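Local coordinates for uncharacterized protein (PDB 5AZ0) that probably acts as an NADPH-dependent aldo-keto reductase of the silkworm Bombyx mori, reducing carbonyl substrates to alcohols, at residues 223-231 / 258-266. Numbering follows the deposited sequence.
Sequences YSPFGTMVP and TVTQVNLGY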
ATOM      1  N   TYR A 223       3.830  -1.598  -1.101  1.00 23.72           N
ATOM      2  CA  TYR A 223       3.310  -2.876  -0.636  1.00 25.72           C
ATOM      3  C   TYR A 223       4.216  -4.045  -1.026  1.00 28.89           C
ATOM      4  O   TYR A 223       5.105  -3.889  -1.843  1.00 25.95           O
ATOM      5  CB  TYR A 223       1.875  -3.086  -1.060  1.00 23.43           C
ATOM      6  CG  TYR A 223       1.575  -3.380  -2.502  1.00 27.57           C
ATOM      7  CD1 TYR A 223       1.676  -4.674  -3.009  1.00 28.23           C
ATOM      8  CD2 TYR A 223       1.151  -2.383  -3.362  1.00 23.87           C
ATOM      9  CE1 TYR A 223       1.384  -4.933  -4.324  1.00 28.97           C
ATOM     10  CE2 TYR A 223       0.839  -2.658  -4.646  1.00 24.50           C
ATOM     11  CZ  TYR A 223       0.961  -3.912  -5.145  1.00 29.42           C
ATOM     12  OH  TYR A 223       0.585  -4.166  -6.472  1.00 28.67           O
ATOM     13  N   SER A 224       3.999  -5.204  -0.395  1.00 30.20           N
ATOM     14  CA  SER A 224       4.903  -6.365  -0.443  1.00 28.95           C
ATOM     15  C   SER A 224       6.345  -5.977  -0.345  1.00 29.61           C
ATOM     16  O   SER A 224       7.112  -6.340  -1.199  1.00 30.94           O
ATOM     17  CB  SER A 224       4.756  -7.175  -1.735  1.00 31.67           C
ATOM     18  OG  SER A 224       3.439  -7.648  -1.878  1.00 37.10           O
ATOM     19  N   PRO A 225       6.717  -5.236   0.689  1.00 29.40           N
ATOM     20  CA  PRO A 225       8.055  -4.723   0.871  1.00 28.77           C
ATOM     21  C   PRO A 225       9.118  -5.814   1.087  1.00 33.43           C
ATOM     22  O   PRO A 225      10.298  -5.542   0.904  1.00 35.54           O
ATOM     23  CB  PRO A 225       7.920  -3.791   2.080  1.00 26.59           C
ATOM     24  CG  PRO A 225       6.765  -4.403   2.859  1.00 26.88           C
ATOM     25  CD  PRO A 225       5.825  -4.898   1.817  1.00 30.83           C
ATOM     26  N   PHE A 226       8.711  -7.023   1.448  1.00 33.27           N
ATOM     27  CA  PHE A 226       9.630  -8.160   1.640  1.00 33.75           C
ATOM     28  C   PHE A 226       9.696  -9.070   0.416  1.00 35.15           C
ATOM     29  O   PHE A 226      10.453 -10.050   0.415  1.00 37.15           O
ATOM     30  CB  PHE A 226       9.170  -9.009   2.835  1.00 33.42           C
ATOM     31  CG  PHE A 226       9.137  -8.255   4.150  1.00 32.03           C
ATOM     32  CD1 PHE A 226      10.268  -7.665   4.652  1.00 33.75           C
ATOM     33  CD2 PHE A 226       7.956  -8.144   4.877  1.00 33.87           C
ATOM     34  CE1 PHE A 226      10.221  -6.917   5.838  1.00 36.45           C
ATOM     35  CE2 PHE A 226       7.896  -7.431   6.061  1.00 29.59           C
ATOM     36  CZ  PHE A 226       9.031  -6.853   6.573  1.00 32.44           C
ATOM     37  N   GLY A 227       8.911  -8.749  -0.613  1.00 30.90           N
ATOM     38  CA  GLY A 227       8.824  -9.542  -1.807  1.00 34.52           C
ATOM     39  C   GLY A 227       8.629 -11.000  -1.440  1.00 39.89           C
ATOM     40  O   GLY A 227       7.724 -11.328  -0.671  1.00 38.15           O
ATOM     41  N   THR A 228       9.486 -11.880  -1.963  1.00 40.65           N
ATOM     42  CA  THR A 228       9.376 -13.338  -1.663  1.00 44.28           C
ATOM     43  C   THR A 228      10.357 -13.757  -0.562  1.00 43.41           C
ATOM     44  O   THR A 228      10.613 -14.915  -0.374  1.00 48.58           O
ATOM     45  CB  THR A 228       9.597 -14.198  -2.941  1.00 47.01           C
ATOM     46  OG1 THR A 228      10.852 -13.853  -3.559  1.00 42.61           O
ATOM     47  CG2 THR A 228       8.427 -14.005  -3.965  1.00 45.79           C
ATOM     48  N   MET A 229      10.896 -12.821   0.197  1.00 44.30           N
ATOM     49  CA  MET A 229      11.895 -13.170   1.189  1.00 48.47           C
ATOM     50  C   MET A 229      11.308 -13.956   2.329  1.00 58.16           C
ATOM     51  O   MET A 229      11.936 -14.893   2.834  1.00 67.23           O
ATOM     52  CB  MET A 229      12.560 -11.939   1.753  1.00 44.81           C
ATOM     53  CG  MET A 229      13.655 -12.308   2.711  1.00 42.30           C
ATOM     54  SD  MET A 229      14.590 -10.869   3.136  1.00 49.02           S
ATOM     55  CE  MET A 229      13.475 -10.083   4.297  1.00 48.78           C
ATOM     56  N   VAL A 230      10.136 -13.525   2.761  1.00 65.58           N
ATOM     57  CA  VAL A 230       9.373 -14.226   3.803  1.00 76.36           C
ATOM     58  C   VAL A 230       8.672 -15.521   3.302  1.00 78.22           C
ATOM     59  O   VAL A 230       8.032 -15.499   2.240  1.00 76.14           O
ATOM     60  CB  VAL A 230       8.341 -13.266   4.477  1.00 74.05           C
ATOM     61  CG1 VAL A 230       9.072 -12.161   5.244  1.00 69.05           C
ATOM     62  CG2 VAL A 230       7.312 -12.683   3.475  1.00 68.59           C
ATOM     63  N   PRO A 231       8.762 -16.642   4.072  1.00 90.65           N
ATOM     64  CA  PRO A 231       8.098 -17.930   3.716  1.00 97.54           C
ATOM     65  C   PRO A 231       6.698 -17.903   3.000  1.00101.31           C
ATOM     66  O   PRO A 231       6.520 -18.604   1.990  1.00 95.77           O
ATOM     67  CB  PRO A 231       8.036 -18.662   5.069  1.00 94.68           C
ATOM     68  CG  PRO A 231       9.261 -18.196   5.801  1.00 90.52           C
ATOM     69  CD  PRO A 231       9.626 -16.821   5.264  1.00 92.21           C
ATOM     70  N   THR A 258      17.556  -7.254  12.652  1.00 42.36           N
ATOM     71  CA  THR A 258      17.197  -8.414  11.881  1.00 39.00           C
ATOM     72  C   THR A 258      17.167  -8.155  10.334  1.00 41.11           C
ATOM     73  O   THR A 258      17.332  -7.030   9.837  1.00 36.22           O
ATOM     74  CB  THR A 258      15.833  -8.940  12.334  1.00 45.69           C
ATOM     75  OG1 THR A 258      14.776  -8.092  11.838  1.00 47.96           O
ATOM     76  CG2 THR A 258      15.755  -9.035  13.904  1.00 45.56           C
ATOM     77  N   VAL A 259      16.926  -9.229   9.606  1.00 40.37           N
ATOM     78  CA  VAL A 259      16.971  -9.221   8.172  1.00 45.43           C
ATOM     79  C   VAL A 259      15.773  -8.419   7.640  1.00 44.34           C
ATOM     80  O   VAL A 259      15.932  -7.628   6.723  1.00 42.17           O
ATOM     81  CB  VAL A 259      17.050 -10.647   7.610  1.00 41.12           C
ATOM     82  CG1 VAL A 259      16.674 -10.711   6.143  1.00 48.34           C
ATOM     83  CG2 VAL A 259      18.462 -11.191   7.786  1.00 44.96           C
ATOM     84  N   THR A 260      14.609  -8.606   8.241  1.00 41.46           N
ATOM     85  CA  THR A 260      13.435  -7.870   7.834  1.00 40.01           C
ATOM     86  C   THR A 260      13.608  -6.395   8.149  1.00 34.24           C
ATOM     87  O   THR A 260      13.197  -5.559   7.380  1.00 35.33           O
ATOM     88  CB  THR A 260      12.166  -8.422   8.468  1.00 40.66           C
ATOM     89  OG1 THR A 260      12.319  -8.436   9.872  1.00 39.28           O
ATOM     90  CG2 THR A 260      11.900  -9.770   7.957  1.00 42.12           C
ATOM     91  N   GLN A 261      14.269  -6.074   9.237  1.00 31.70           N
ATOM     92  CA  GLN A 261      14.499  -4.699   9.563  1.00 33.50           C
ATOM     93  C   GLN A 261      15.464  -3.971   8.646  1.00 36.88           C
ATOM     94  O   GLN A 261      15.369  -2.725   8.512  1.00 31.84           O
ATOM     95  CB  GLN A 261      15.021  -4.543  10.993  1.00 35.55           C
ATOM     96  CG  GLN A 261      14.028  -4.948  12.076  1.00 41.15           C
ATOM     97  CD  GLN A 261      14.641  -4.976  13.485  1.00 45.31           C
ATOM     98  OE1 GLN A 261      15.763  -5.410  13.665  1.00 46.47           O
ATOM     99  NE2 GLN A 261      13.920  -4.449  14.472  1.00 47.58           N
ATOM    100  N   VAL A 262      16.450  -4.719   8.130  1.00 35.13           N
ATOM    101  CA  VAL A 262      17.361  -4.197   7.166  1.00 37.12           C
ATOM    102  C   VAL A 262      16.576  -3.813   5.918  1.00 29.09           C
ATOM    103  O   VAL A 262      16.696  -2.707   5.482  1.00 30.79           O
ATOM    104  CB  VAL A 262      18.514  -5.195   6.809  1.00 38.13           C
ATOM    105  CG1 VAL A 262      19.336  -4.712   5.610  1.00 36.15           C
ATOM    106  CG2 VAL A 262      19.471  -5.341   7.992  1.00 39.08           C
ATOM    107  N   ASN A 263      15.835  -4.761   5.399  1.00 27.50           N
ATOM    108  CA  ASN A 263      14.888  -4.553   4.299  1.00 33.81           C
ATOM    109  C   ASN A 263      14.008  -3.298   4.490  1.00 32.79           C
ATOM    110  O   ASN A 263      14.028  -2.414   3.634  1.00 30.14           O
ATOM    111  CB  ASN A 263      14.060  -5.793   4.113  1.00 29.57           C
ATOM    112  CG  ASN A 263      13.281  -5.826   2.818  1.00 32.62           C
ATOM    113  OD1 ASN A 263      12.944  -4.787   2.192  1.00 42.46           O
ATOM    114  ND2 ASN A 263      12.932  -7.011   2.421  1.00 30.53           N
ATOM    115  N   LEU A 264      13.317  -3.159   5.630  1.00 33.39           N
ATOM    116  CA  LEU A 264      12.467  -1.967   5.826  1.00 28.54           C
ATOM    117  C   LEU A 264      13.244  -0.696   5.960  1.00 30.62           C
ATOM    118  O   LEU A 264      12.824   0.385   5.484  1.00 28.09           O
ATOM    119  CB  LEU A 264      11.484  -2.098   7.012  1.00 27.91           C
ATOM    120  CG  LEU A 264      10.477  -3.213   6.852  1.00 30.27           C
ATOM    121  CD1 LEU A 264       9.431  -3.190   8.010  1.00 34.80           C
ATOM    122  CD2 LEU A 264       9.794  -3.214   5.503  1.00 29.82           C
ATOM    123  N   GLY A 265      14.361  -0.769   6.656  1.00 28.96           N
ATOM    124  CA  GLY A 265      15.164   0.412   6.809  1.00 27.53           C
ATOM    125  C   GLY A 265      15.782   0.929   5.509  1.00 25.32           C
ATOM    126  O   GLY A 265      15.951   2.129   5.324  1.00 24.57           O
ATOM    127  N   TYR A 266      16.096   0.009   4.619  1.00 28.02           N
ATOM    128  CA  TYR A 266      16.613   0.324   3.289  1.00 29.22           C
ATOM    129  C   TYR A 266      15.539   1.150   2.494  1.00 28.23           C
ATOM    130  O   TYR A 266      15.802   2.297   2.017  1.00 28.13           O
ATOM    131  CB  TYR A 266      16.969  -0.985   2.607  1.00 27.79           C
ATOM    132  CG  TYR A 266      17.408  -0.773   1.184  1.00 32.96           C
ATOM    133  CD1 TYR A 266      18.576  -0.030   0.886  1.00 33.79           C
ATOM    134  CD2 TYR A 266      16.645  -1.256   0.125  1.00 32.55           C
ATOM    135  CE1 TYR A 266      18.972   0.195  -0.424  1.00 34.41           C
ATOM    136  CE2 TYR A 266      17.056  -1.072  -1.214  1.00 35.78           C
ATOM    137  CZ  TYR A 266      18.232  -0.354  -1.483  1.00 36.77           C
ATOM    138  OH  TYR A 266      18.625  -0.167  -2.798  1.00 40.82           O
TER
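P225 begins the contact by laying its ring against L264 of helix 259-269, with CB 3.9 Å from L264 CD2, while P225 O lies 3.6 Å from CG of the N263 side-chain amide. F226 makes the broadest contact. With CG anti to its own carbonyl carbon (chi1 -61°), its ring projects between T260, N263 and L264. Atom CE1 does most of the touching: it lies 3.6 Å from T260 CB and 3.7 Å from L264 CD2, and T260 O meets the ring edge in plane. The N263 amide also approaches the edge, its plane turned 89° to the ring. A serine at F226 would probably open a gap beside T260 and L264 and leave the N263 amide without the ring edge beside it. A type II' turn from F226 to M229, closed by M229 N to F226 O at 2.8 Å, returns the chain to the helix. There M229, extended until it bends at chi3 (77°), places SD 3.7 Å from V259 CG1 in the first helical turn, directly after the N-cap T258 and within the T258/Q261 capping box. The contact thus packs the loop following barrel strand 219-223 onto the helix preceding strand 273-274, a pairing within the (beta/alpha)8 TIM barrel of aldo-keto reductases.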